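Local coordinates for integron cassette protein Vpc_cass2 (Vibrio paracholerae, PDB 3JRT) that is of unknown function but is an all-helical protein encoded by a mobile integron gene cassette and assembles from two copies of the same chain, at residues Val48-Glu53 with Cys164-Ser169; Glu87-Tyr92 with Val109-Ile114; Pro101-Ile106 with Ile181-Asp186. All blocks are in the same frame, centred on the assembly; numbering follows the deposited sequence. Where two conformers were deposited one is given.

Contact 1 of 3, residues Val48-Glu53 with Cys164-Ser169; sequences VLKDYE and CPDNIS
With chi1 at -77° Lys50 sets CG beside its own backbone N, and a bend at chi3 (64°) then swings the end of the chain across to Asp166, whose CG likewise lies beside its backbone N. The two side chains come from opposite directions and meet in a salt bridge. Lys50 NZ lies 2.6 Å from Asp166 OD1, while the second oxygen, Asp166 OD2, stays 3.3 Å from the same NZ. The ammonium group does not lie in the plane of the carboxylate but approaches OD1 from above, 50° out of it. A water molecule gives the lysine a further partner: it accepts from Lys50 NZ at 2.6 Å and donates to Cys164 O at 2.9 Å. One nitrogen thus reaches the 164-169 loop twice, directly through a carboxylate and indirectly through a backbone carbonyl just past the end of helix 157-163. Along the way the lysine chain also touches Leu160 and Asp161 of that helix. The backbones themselves remain well apart, with Lys50 CA and Asp166 CA separated by 10.0 Å. Elsewhere on 48-53, Val48 and Leu49 pack on helix 64-91, and Tyr52 OH bonds to Asp51 of the second subunit; the Lys50 side chain leaves the helix on a different side from Tyr52. This is a surface salt bridge between the last turns of helix 27-53 and the loop leading to helix 177-188. Because Asp166 is exposed, solvent probably screens the charge attraction, and the water offers a second, indirect link between helix and loop.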
loop_
_atom_site.group_PDB
_atom_site.type_symbol
_atom_site.label_atom_id
_atom_site.label_comp_id
_atom_site.label_asym_id
_atom_site.label_seq_id
_atom_site.Cartn_x
_atom_site.Cartn_y
_atom_site.Cartn_z
ATOM N N VAL A 48 -2.875 -11.516 4.833
ATOM C CA VAL A 48 -3.913 -10.635 5.355
ATOM C C VAL A 48 -5.234 -10.800 4.599
ATOM O O VAL A 48 -6.293 -10.915 5.201
ATOM C CB VAL A 48 -3.467 -9.174 5.284
ATOM C CG1 VAL A 48 -4.649 -8.249 5.548
ATOM C CG2 VAL A 48 -2.352 -8.923 6.315
ATOM N N LEU A 49 -5.150 -10.815 3.273
ATOM C CA LEU A 49 -6.322 -10.899 2.411
ATOM C C LEU A 49 -7.064 -12.199 2.687
ATOM O O LEU A 49 -8.259 -12.206 2.930
ATOM C CB LEU A 49 -5.899 -10.826 0.943
ATOM C CG LEU A 49 -7.035 -10.777 -0.074
ATOM C CD1 LEU A 49 -8.116 -9.790 0.382
ATOM C CD2 LEU A 49 -6.491 -10.420 -1.457
ATOM N N LYS A 50 -6.327 -13.295 2.695
ATOM C CA LYS A 50 -6.904 -14.580 3.043
ATOM C C LYS A 50 -7.486 -14.637 4.442
ATOM O O LYS A 50 -8.543 -15.232 4.636
ATOM C CB LYS A 50 -5.919 -15.711 2.762
ATOM C CG LYS A 50 -5.885 -16.008 1.260
ATOM C CD LYS A 50 -4.637 -16.738 0.815
ATOM C CE LYS A 50 -4.540 -18.090 1.427
ATOM N NZ LYS A 50 -3.533 -18.920 0.692
ATOM N N ASP A 51 -6.813 -14.015 5.409
ATOM C CA ASP A 51 -7.353 -13.943 6.766
ATOM C C ASP A 51 -8.749 -13.324 6.757
ATOM O O ASP A 51 -9.692 -13.893 7.306
ATOM C CB ASP A 51 -6.432 -13.150 7.696
ATOM C CG ASP A 51 -5.205 -13.936 8.107
ATOM O OD1 ASP A 51 -5.148 -15.142 7.780
ATOM O OD2 ASP A 51 -4.297 -13.354 8.752
ATOM N N TYR A 52 -8.885 -12.166 6.116
ATOM C CA TYR A 52 -10.170 -11.468 6.097
ATOM C C TYR A 52 -11.230 -12.186 5.264
ATOM O O TYR A 52 -12.402 -12.202 5.629
ATOM C CB TYR A 52 -10.016 -9.985 5.704
ATOM C CG TYR A 52 -9.504 -9.175 6.867
ATOM C CD1 TYR A 52 -8.143 -8.988 7.067
ATOM C CD2 TYR A 52 -10.383 -8.636 7.799
ATOM C CE1 TYR A 52 -7.677 -8.274 8.154
ATOM C CE2 TYR A 52 -9.925 -7.910 8.891
ATOM C CZ TYR A 52 -8.568 -7.736 9.062
ATOM O OH TYR A 52 -8.104 -7.027 10.146
ATOM N N GLU A 53 -10.816 -12.810 4.171
ATOM C CA GLU A 53 -11.737 -13.607 3.375
ATOM C C GLU A 53 -12.256 -14.798 4.172
ATOM O O GLU A 53 -13.284 -15.366 3.845
ATOM C CB GLU A 53 -11.086 -14.058 2.071
ATOM C CG GLU A 53 -11.063 -12.962 1.011
ATOM C CD GLU A 53 -12.464 -12.453 0.675
ATOM O OE1 GLU A 53 -13.302 -13.259 0.215
ATOM O OE2 GLU A 53 -12.729 -11.248 0.871
ATOM N N CYS A 164 1.893 -16.482 -3.540
ATOM C CA CYS A 164 2.379 -17.118 -2.341
ATOM C C CYS A 164 1.359 -18.114 -1.803
ATOM O O CYS A 164 0.386 -17.713 -1.168
ATOM C CB CYS A 164 2.638 -16.057 -1.284
ATOM S SG CYS A 164 3.483 -16.670 0.208
ATOM N N PRO A 165 1.604 -19.417 -2.022
ATOM C CA PRO A 165 0.735 -20.514 -1.579
ATOM C C PRO A 165 0.872 -20.735 -0.074
ATOM O O PRO A 165 1.878 -20.335 0.493
ATOM C CB PRO A 165 1.311 -21.739 -2.304
ATOM C CG PRO A 165 2.612 -21.272 -2.998
ATOM C CD PRO A 165 2.912 -19.901 -2.499
ATOM N N ASP A 166 -0.112 -21.361 0.560
ATOM C CA ASP A 166 -0.006 -21.699 1.980
ATOM C C ASP A 166 1.090 -22.730 2.200
ATOM O O ASP A 166 1.341 -23.580 1.342
ATOM C CB ASP A 166 -1.331 -22.249 2.510
ATOM C CG ASP A 166 -2.412 -21.190 2.595
ATOM O OD1 ASP A 166 -2.073 -19.988 2.552
ATOM O OD2 ASP A 166 -3.602 -21.557 2.707
ATOM N N ASN A 167 1.737 -22.665 3.357
ATOM C CA ASN A 167 2.819 -23.593 3.664
ATOM C C ASN A 167 3.795 -23.662 2.494
ATOM O O ASN A 167 4.087 -24.737 1.966
ATOM C CB ASN A 167 2.261 -24.983 3.991
ATOM C CG ASN A 167 1.263 -24.956 5.141
ATOM O OD1 ASN A 167 1.554 -24.435 6.222
ATOM N ND2 ASN A 167 0.079 -25.520 4.912
ATOM N N ILE A 168 4.286 -22.495 2.091
ATOM C CA ILE A 168 5.197 -22.382 0.959
ATOM C C ILE A 168 6.426 -23.265 1.147
ATOM O O ILE A 168 7.174 -23.511 0.201
ATOM C CB ILE A 168 5.649 -20.922 0.749
ATOM C CG1 ILE A 168 6.165 -20.719 -0.676
ATOM C CG2 ILE A 168 6.711 -20.525 1.779
ATOM C CD1 ILE A 168 6.482 -19.275 -0.992
ATOM N N SER A 169 6.629 -23.730 2.375
ATOM C CA SER A 169 7.742 -24.617 2.694
ATOM C C SER A 169 7.699 -25.850 1.798
ATOM O O SER A 169 8.580 -26.056 0.966
ATOM C CB SER A 169 7.685 -25.030 4.166
ATOM O OG SER A 169 7.619 -23.892 5.010
HETATM O O HOH W 1 -2.440 -18.224 -1.554
#

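Contact 2 of 3, residues Glu87-Tyr92 with Val109-Ile114; sequences ELNQKY and VYNNEI
Asn111 lays its amide nitrogen over the CB of Asn89, in a surface helix-helix contact of this all-helical fold; Asn111 ND2 to Asn89 CB is 3.0 Å, tight enough to leave the exact amide placement uncertain. The contact joins the last turns of helix 64-91 to helix 104-116, whose backbones approach to 7.5 Å between Asn89 CA and Asn111 CA. Both side chains leave their helices toward the other segment and arrive from opposite directions. A chi1 of -172° extends Asn111 away from its backbone N and carries the amide across to Asn89. The two amide planes are turned 71° against each other, far from the coplanar pairing of a double amide hydrogen bond. The polar partner of Asn89 lies one turn before Asn111: Asn89 OD1 accepts from Arg107 NH1, which helps fix the rotation of the Asn89 amide and ties it to helix 104-116. The same helices also pack through Asn111 on Val86 and Ile114 on Val86 and Tyr85, while Tyr110 turns to helix 177-188 and its ring meets that of Trp162, the planes nearly parallel. On helix 64-91, Leu88 faces helix 27-53 and also packs on Val131 of the second subunit, where Glu87 OE1 accepts from the backbone N of the same valine. No hydrogen bond joins the two asparagines: as modelled, two donors meet, Asn89 ND2 3.0 Å from Asn111 ND2, and since amide N and O are hard to tell apart at 2.3 Å resolution, the assignment in Asn111 is doubtful.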
loop_
_atom_site.group_PDB
_atom_site.type_symbol
_atom_site.label_atom_id
_atom_site.label_comp_id
_atom_site.label_asym_id
_atom_site.label_seq_id
_atom_site.Cartn_x
_atom_site.Cartn_y
_atom_site.Cartn_z
ATOM N N GLU A 87 10.966 -4.146 -12.125
ATOM C CA GLU A 87 11.909 -3.032 -12.193
ATOM C C GLU A 87 13.299 -3.445 -11.723
ATOM O O GLU A 87 14.314 -2.996 -12.258
ATOM C CB GLU A 87 11.417 -1.856 -11.363
ATOM C CG GLU A 87 10.179 -1.184 -11.890
ATOM C CD GLU A 87 9.668 -0.151 -10.910
ATOM O OE1 GLU A 87 10.278 -0.042 -9.823
ATOM O OE2 GLU A 87 8.673 0.541 -11.214
ATOM N N LEU A 88 13.337 -4.304 -10.716
ATOM C CA LEU A 88 14.601 -4.840 -10.248
ATOM C C LEU A 88 15.253 -5.660 -11.371
ATOM O O LEU A 88 16.452 -5.523 -11.639
ATOM C CB LEU A 88 14.383 -5.692 -8.998
ATOM C CG LEU A 88 15.637 -6.159 -8.274
ATOM C CD1 LEU A 88 16.264 -4.992 -7.542
ATOM C CD2 LEU A 88 15.321 -7.293 -7.312
ATOM N N ASN A 89 14.457 -6.501 -12.030
ATOM C CA ASN A 89 14.937 -7.282 -13.163
ATOM C C ASN A 89 15.507 -6.420 -14.279
ATOM O O ASN A 89 16.594 -6.690 -14.774
ATOM C CB ASN A 89 13.830 -8.155 -13.731
ATOM C CG ASN A 89 13.806 -9.537 -13.122
ATOM O OD1 ASN A 89 14.835 -10.200 -13.019
ATOM N ND2 ASN A 89 12.619 -9.987 -12.725
ATOM N N GLN A 90 14.782 -5.382 -14.676
ATOM C CA GLN A 90 15.248 -4.541 -15.776
ATOM C C GLN A 90 16.464 -3.693 -15.399
ATOM O O GLN A 90 17.151 -3.162 -16.272
ATOM C CB GLN A 90 14.116 -3.674 -16.346
ATOM C CG GLN A 90 13.566 -2.610 -15.402
ATOM C CD GLN A 90 12.350 -1.896 -15.985
ATOM O OE1 GLN A 90 11.831 -2.286 -17.033
ATOM N NE2 GLN A 90 11.891 -0.848 -15.305
ATOM N N LYS A 91 16.740 -3.574 -14.104
ATOM C CA LYS A 91 17.903 -2.813 -13.666
ATOM C C LYS A 91 19.149 -3.675 -13.477
ATOM O O LYS A 91 20.266 -3.167 -13.538
ATOM C CB LYS A 91 17.608 -2.027 -12.391
ATOM C CG LYS A 91 18.825 -1.317 -11.836
ATOM C CD LYS A 91 18.441 -0.115 -11.008
ATOM C CE LYS A 91 19.679 0.661 -10.582
ATOM N NZ LYS A 91 19.379 1.674 -9.526
ATOM N N TYR A 92 18.964 -4.979 -13.280
ATOM C CA TYR A 92 20.086 -5.845 -12.926
ATOM C C TYR A 92 20.238 -7.174 -13.689
ATOM O O TYR A 92 20.267 -8.236 -13.075
ATOM C CB TYR A 92 20.081 -6.114 -11.412
ATOM C CG TYR A 92 20.331 -4.880 -10.555
ATOM C CD1 TYR A 92 21.474 -4.106 -10.733
ATOM C CD2 TYR A 92 19.421 -4.491 -9.570
ATOM C CE1 TYR A 92 21.705 -2.983 -9.958
ATOM C CE2 TYR A 92 19.645 -3.371 -8.788
ATOM C CZ TYR A 92 20.791 -2.622 -8.987
ATOM O OH TYR A 92 21.026 -1.509 -8.218
ATOM N N VAL A 109 10.459 -15.869 -16.665
ATOM C CA VAL A 109 9.096 -16.371 -16.787
ATOM C C VAL A 109 8.163 -15.549 -15.909
ATOM O O VAL A 109 7.143 -15.037 -16.368
ATOM C CB VAL A 109 8.998 -17.841 -16.371
ATOM C CG1 VAL A 109 7.542 -18.241 -16.195
ATOM C CG2 VAL A 109 9.696 -18.731 -17.401
ATOM N N TYR A 110 8.528 -15.413 -14.643
ATOM C CA TYR A 110 7.733 -14.619 -13.723
ATOM C C TYR A 110 7.749 -13.149 -14.123
ATOM O O TYR A 110 6.727 -12.470 -14.077
ATOM C CB TYR A 110 8.177 -14.856 -12.281
ATOM C CG TYR A 110 7.629 -16.161 -11.767
ATOM C CD1 TYR A 110 6.535 -16.194 -10.927
ATOM C CD2 TYR A 110 8.166 -17.362 -12.179
ATOM C CE1 TYR A 110 6.016 -17.396 -10.480
ATOM C CE2 TYR A 110 7.659 -18.563 -11.741
ATOM C CZ TYR A 110 6.584 -18.579 -10.893
ATOM O OH TYR A 110 6.079 -19.787 -10.467
ATOM N N ASN A 111 8.902 -12.671 -14.564
ATOM C CA ASN A 111 8.978 -11.320 -15.089
ATOM C C ASN A 111 7.954 -11.124 -16.206
ATOM O O ASN A 111 7.278 -10.096 -16.278
ATOM C CB ASN A 111 10.397 -11.020 -15.580
ATOM C CG ASN A 111 10.589 -9.564 -15.952
ATOM O OD1 ASN A 111 10.186 -9.124 -17.029
ATOM N ND2 ASN A 111 11.197 -8.810 -15.063
ATOM N N ASN A 112 7.808 -12.132 -17.059
ATOM C CA ASN A 112 6.935 -12.001 -18.219
ATOM C C ASN A 112 5.450 -12.057 -17.869
ATOM O O ASN A 112 4.637 -11.297 -18.408
ATOM C CB ASN A 112 7.269 -13.053 -19.268
ATOM C CG ASN A 112 6.799 -12.654 -20.646
ATOM O OD1 ASN A 112 6.833 -11.475 -21.005
ATOM N ND2 ASN A 112 6.353 -13.630 -21.428
ATOM N N GLU A 113 5.102 -12.967 -16.970
ATOM C CA GLU A 113 3.736 -13.070 -16.490
ATOM C C GLU A 113 3.239 -11.712 -16.000
ATOM O O GLU A 113 2.164 -11.248 -16.380
ATOM C CB GLU A 113 3.667 -14.083 -15.360
ATOM C CG GLU A 113 4.124 -15.466 -15.759
ATOM C CD GLU A 113 3.067 -16.219 -16.527
ATOM O OE1 GLU A 113 2.817 -17.388 -16.168
ATOM O OE2 GLU A 113 2.481 -15.645 -17.477
ATOM N N ILE A 114 4.041 -11.068 -15.165
ATOM C CA ILE A 114 3.677 -9.762 -14.637
ATOM C C ILE A 114 3.418 -8.711 -15.718
ATOM O O ILE A 114 2.425 -7.989 -15.656
ATOM C CB ILE A 114 4.734 -9.246 -13.666
ATOM C CG1 ILE A 114 4.709 -10.082 -12.379
ATOM C CG2 ILE A 114 4.472 -7.797 -13.367
ATOM C CD1 ILE A 114 6.015 -10.000 -11.539
#

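Contact 3 of 3, residues Pro101-Ile106 with Ile181-Asp186; sequences PGHNHI and IELLRD
The segment 101-106 opens with a 3-10 turn at Pro101-His103 and leads into helix 104-116, whereas 181-186 is regular helix within 177-188. In the turn, Asn104 N bonds to Pro101 O at 2.8 Å. The two backbones come nearest at His103 and Leu184, whose CA atoms are 7.8 Å apart, close enough for side chains to fill the gap without any hydrogen bond across it. His103 carries the contact. Its CB points toward the opposing helix; chi1 of -62° carries the ring toward helix 177-188, and chi2 of 126° turns one face to Leu183. The leucine crosses the histidine at about a right angle and sets its CD2 methyl over that face, off toward the rim: Leu183 CD2 lies 4.0 Å from the ring centroid, 26° off the ring normal, a CH-pi contact. The closest atoms are His103 CD2 and Leu183 CD2 at 3.7 Å. Leu184 touches the histidine at the root of its side chain, Leu184 CD2 lying 4.2 Å from His103 CB. The ring nitrogen ND1 is buried here without a polar partner in the model, probably a cost to set against the apolar cover. Beyond the leucines, Arg185 grips Asp186 side-on, NE and NH2 both reaching OD1, with Arg185 NH2 to Asp186 OD1 at 2.8 Å. Arg185 NH2 also forms a longer salt bridge with Glu182 OE2, 3.6 Å away, making a network of Glu182, Arg185 and Asp186; Glu182 also pairs with Lys173, while Ile181 packs on Ile39 and Leu42 of helix 27-53. What results is a partly buried helix-helix contact of an all-helical fold, in which His103 offers one ring face to Leu183 and its CB to Leu184 of helix 177-188.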
loop_
_atom_site.group_PDB
_atom_site.type_symbol
_atom_site.label_atom_id
_atom_site.label_comp_id
_atom_site.label_asym_id
_atom_site.label_seq_id
_atom_site.Cartn_x
_atom_site.Cartn_y
_atom_site.Cartn_z
ATOM N N PRO A 101 23.164 -17.358 -12.733
ATOM C CA PRO A 101 22.369 -17.609 -13.937
ATOM C C PRO A 101 21.678 -18.972 -14.034
ATOM O O PRO A 101 20.840 -19.161 -14.898
ATOM C CB PRO A 101 23.378 -17.389 -15.048
ATOM C CG PRO A 101 24.240 -16.306 -14.520
ATOM C CD PRO A 101 24.320 -16.495 -13.026
ATOM N N GLY A 102 21.989 -19.892 -13.140
ATOM C CA GLY A 102 21.268 -21.152 -13.062
ATOM C C GLY A 102 19.759 -20.982 -12.936
ATOM O O GLY A 102 19.011 -21.936 -13.147
ATOM N N HIS A 103 19.311 -19.775 -12.588
ATOM C CA HIS A 103 17.877 -19.477 -12.467
ATOM C C HIS A 103 17.420 -18.440 -13.485
ATOM O O HIS A 103 16.274 -17.995 -13.460
ATOM C CB HIS A 103 17.533 -18.973 -11.062
ATOM C CG HIS A 103 17.800 -19.971 -9.982
ATOM N ND1 HIS A 103 18.585 -19.688 -8.885
ATOM C CD2 HIS A 103 17.395 -21.255 -9.836
ATOM C CE1 HIS A 103 18.645 -20.754 -8.104
ATOM N NE2 HIS A 103 17.935 -21.718 -8.660
ATOM N N ASN A 104 18.329 -18.060 -14.373
ATOM C CA ASN A 104 18.066 -17.035 -15.374
ATOM C C ASN A 104 16.696 -17.163 -16.070
ATOM O O ASN A 104 16.109 -16.170 -16.508
ATOM C CB ASN A 104 19.195 -17.052 -16.408
ATOM C CG ASN A 104 19.523 -15.676 -16.940
ATOM O OD1 ASN A 104 18.639 -14.848 -17.136
ATOM N ND2 ASN A 104 20.804 -15.428 -17.190
ATOM N N HIS A 105 16.185 -18.386 -16.163
ATOM C CA HIS A 105 14.980 -18.646 -16.949
ATOM C C HIS A 105 13.690 -18.489 -16.162
ATOM O O HIS A 105 12.769 -17.801 -16.602
ATOM C CB HIS A 105 15.030 -20.047 -17.561
ATOM C CG HIS A 105 13.712 -20.524 -18.084
ATOM N ND1 HIS A 105 13.338 -20.383 -19.403
ATOM C CD2 HIS A 105 12.678 -21.141 -17.464
ATOM C CE1 HIS A 105 12.133 -20.896 -19.576
ATOM N NE2 HIS A 105 11.709 -21.362 -18.414
ATOM N N ILE A 106 13.615 -19.147 -15.010
ATOM C CA ILE A 106 12.422 -19.065 -14.182
ATOM C C ILE A 106 12.153 -17.604 -13.858
ATOM O O ILE A 106 11.008 -17.179 -13.744
ATOM C CB ILE A 106 12.584 -19.860 -12.873
ATOM C CG1 ILE A 106 11.249 -19.953 -12.133
ATOM C CG2 ILE A 106 13.646 -19.231 -11.985
ATOM C CD1 ILE A 106 10.170 -20.668 -12.917
ATOM N N ILE A 181 11.463 -15.582 -5.788
ATOM C CA ILE A 181 12.180 -14.432 -5.282
ATOM C C ILE A 181 13.096 -14.893 -4.160
ATOM O O ILE A 181 14.174 -14.337 -3.973
ATOM C CB ILE A 181 11.237 -13.315 -4.802
ATOM C CG1 ILE A 181 10.556 -12.644 -5.999
ATOM C CG2 ILE A 181 12.015 -12.271 -3.973
ATOM C CD1 ILE A 181 9.532 -11.634 -5.610
ATOM N N GLU A 182 12.660 -15.921 -3.432
ATOM C CA GLU A 182 13.465 -16.555 -2.394
ATOM C C GLU A 182 14.640 -17.348 -2.991
ATOM O O GLU A 182 15.724 -17.411 -2.408
ATOM C CB GLU A 182 12.580 -17.465 -1.544
ATOM C CG GLU A 182 13.286 -18.098 -0.365
ATOM C CD GLU A 182 12.316 -18.657 0.659
ATOM O OE1 GLU A 182 11.091 -18.570 0.426
ATOM O OE2 GLU A 182 12.782 -19.183 1.694
ATOM N N LEU A 183 14.418 -17.951 -4.157
ATOM C CA LEU A 183 15.473 -18.653 -4.879
ATOM C C LEU A 183 16.631 -17.714 -5.162
ATOM O O LEU A 183 17.804 -18.099 -5.054
ATOM C CB LEU A 183 14.939 -19.185 -6.206
ATOM C CG LEU A 183 15.026 -20.685 -6.454
ATOM C CD1 LEU A 183 14.451 -21.455 -5.282
ATOM C CD2 LEU A 183 14.309 -21.039 -7.751
ATOM N N LEU A 184 16.296 -16.482 -5.536
ATOM C CA LEU A 184 17.302 -15.471 -5.853
ATOM C C LEU A 184 17.942 -14.924 -4.582
ATOM O O LEU A 184 19.164 -14.866 -4.477
ATOM C CB LEU A 184 16.695 -14.326 -6.662
ATOM C CG LEU A 184 15.846 -14.738 -7.862
ATOM C CD1 LEU A 184 15.357 -13.518 -8.604
ATOM C CD2 LEU A 184 16.643 -15.618 -8.786
ATOM N N ARG A 185 17.124 -14.533 -3.607
ATOM C CA ARG A 185 17.684 -13.982 -2.382
ATOM C C ARG A 185 18.753 -14.918 -1.809
ATOM O O ARG A 185 19.881 -14.504 -1.587
ATOM C CB ARG A 185 16.609 -13.706 -1.330
ATOM C CG ARG A 185 17.166 -12.991 -0.089
ATOM C CD ARG A 185 16.326 -13.278 1.133
ATOM N NE ARG A 185 16.124 -14.712 1.302
ATOM C CZ ARG A 185 15.277 -15.245 2.175
ATOM N NH1 ARG A 185 14.560 -14.455 2.962
ATOM N NH2 ARG A 185 15.147 -16.564 2.264
ATOM N N ASP A 186 18.378 -16.177 -1.594
ATOM C CA ASP A 186 19.258 -17.187 -1.025
ATOM C C ASP A 186 20.546 -17.372 -1.822
ATOM O O ASP A 186 21.600 -17.663 -1.256
ATOM C CB ASP A 186 18.534 -18.529 -0.943
ATOM C CG ASP A 186 17.541 -18.591 0.193
ATOM O OD1 ASP A 186 17.294 -17.544 0.835
ATOM O OD2 ASP A 186 17.006 -19.697 0.435
#

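How the contacts relate
Contacts 2 and 3 share helix 104-116 and lie on the same side of the chain's centre, their centres about 12 Å apart; one meets helix 64-91, the other helix 177-188. Contact 1 sits farther off, its centre about 23 Å from that of contact 2 and about 22 Å from that of contact 3, although its nearest atoms come within about 8 Å of contact 2 and about 5 Å of contact 3, without touching. Along the chain, contact 2 is nested inside the loop closed by contact 1, whereas contact 3 crosses both. Contacts 1 and 2, on opposite sides of the chain's centre, each have residues touching the second subunit; contact 3 has none.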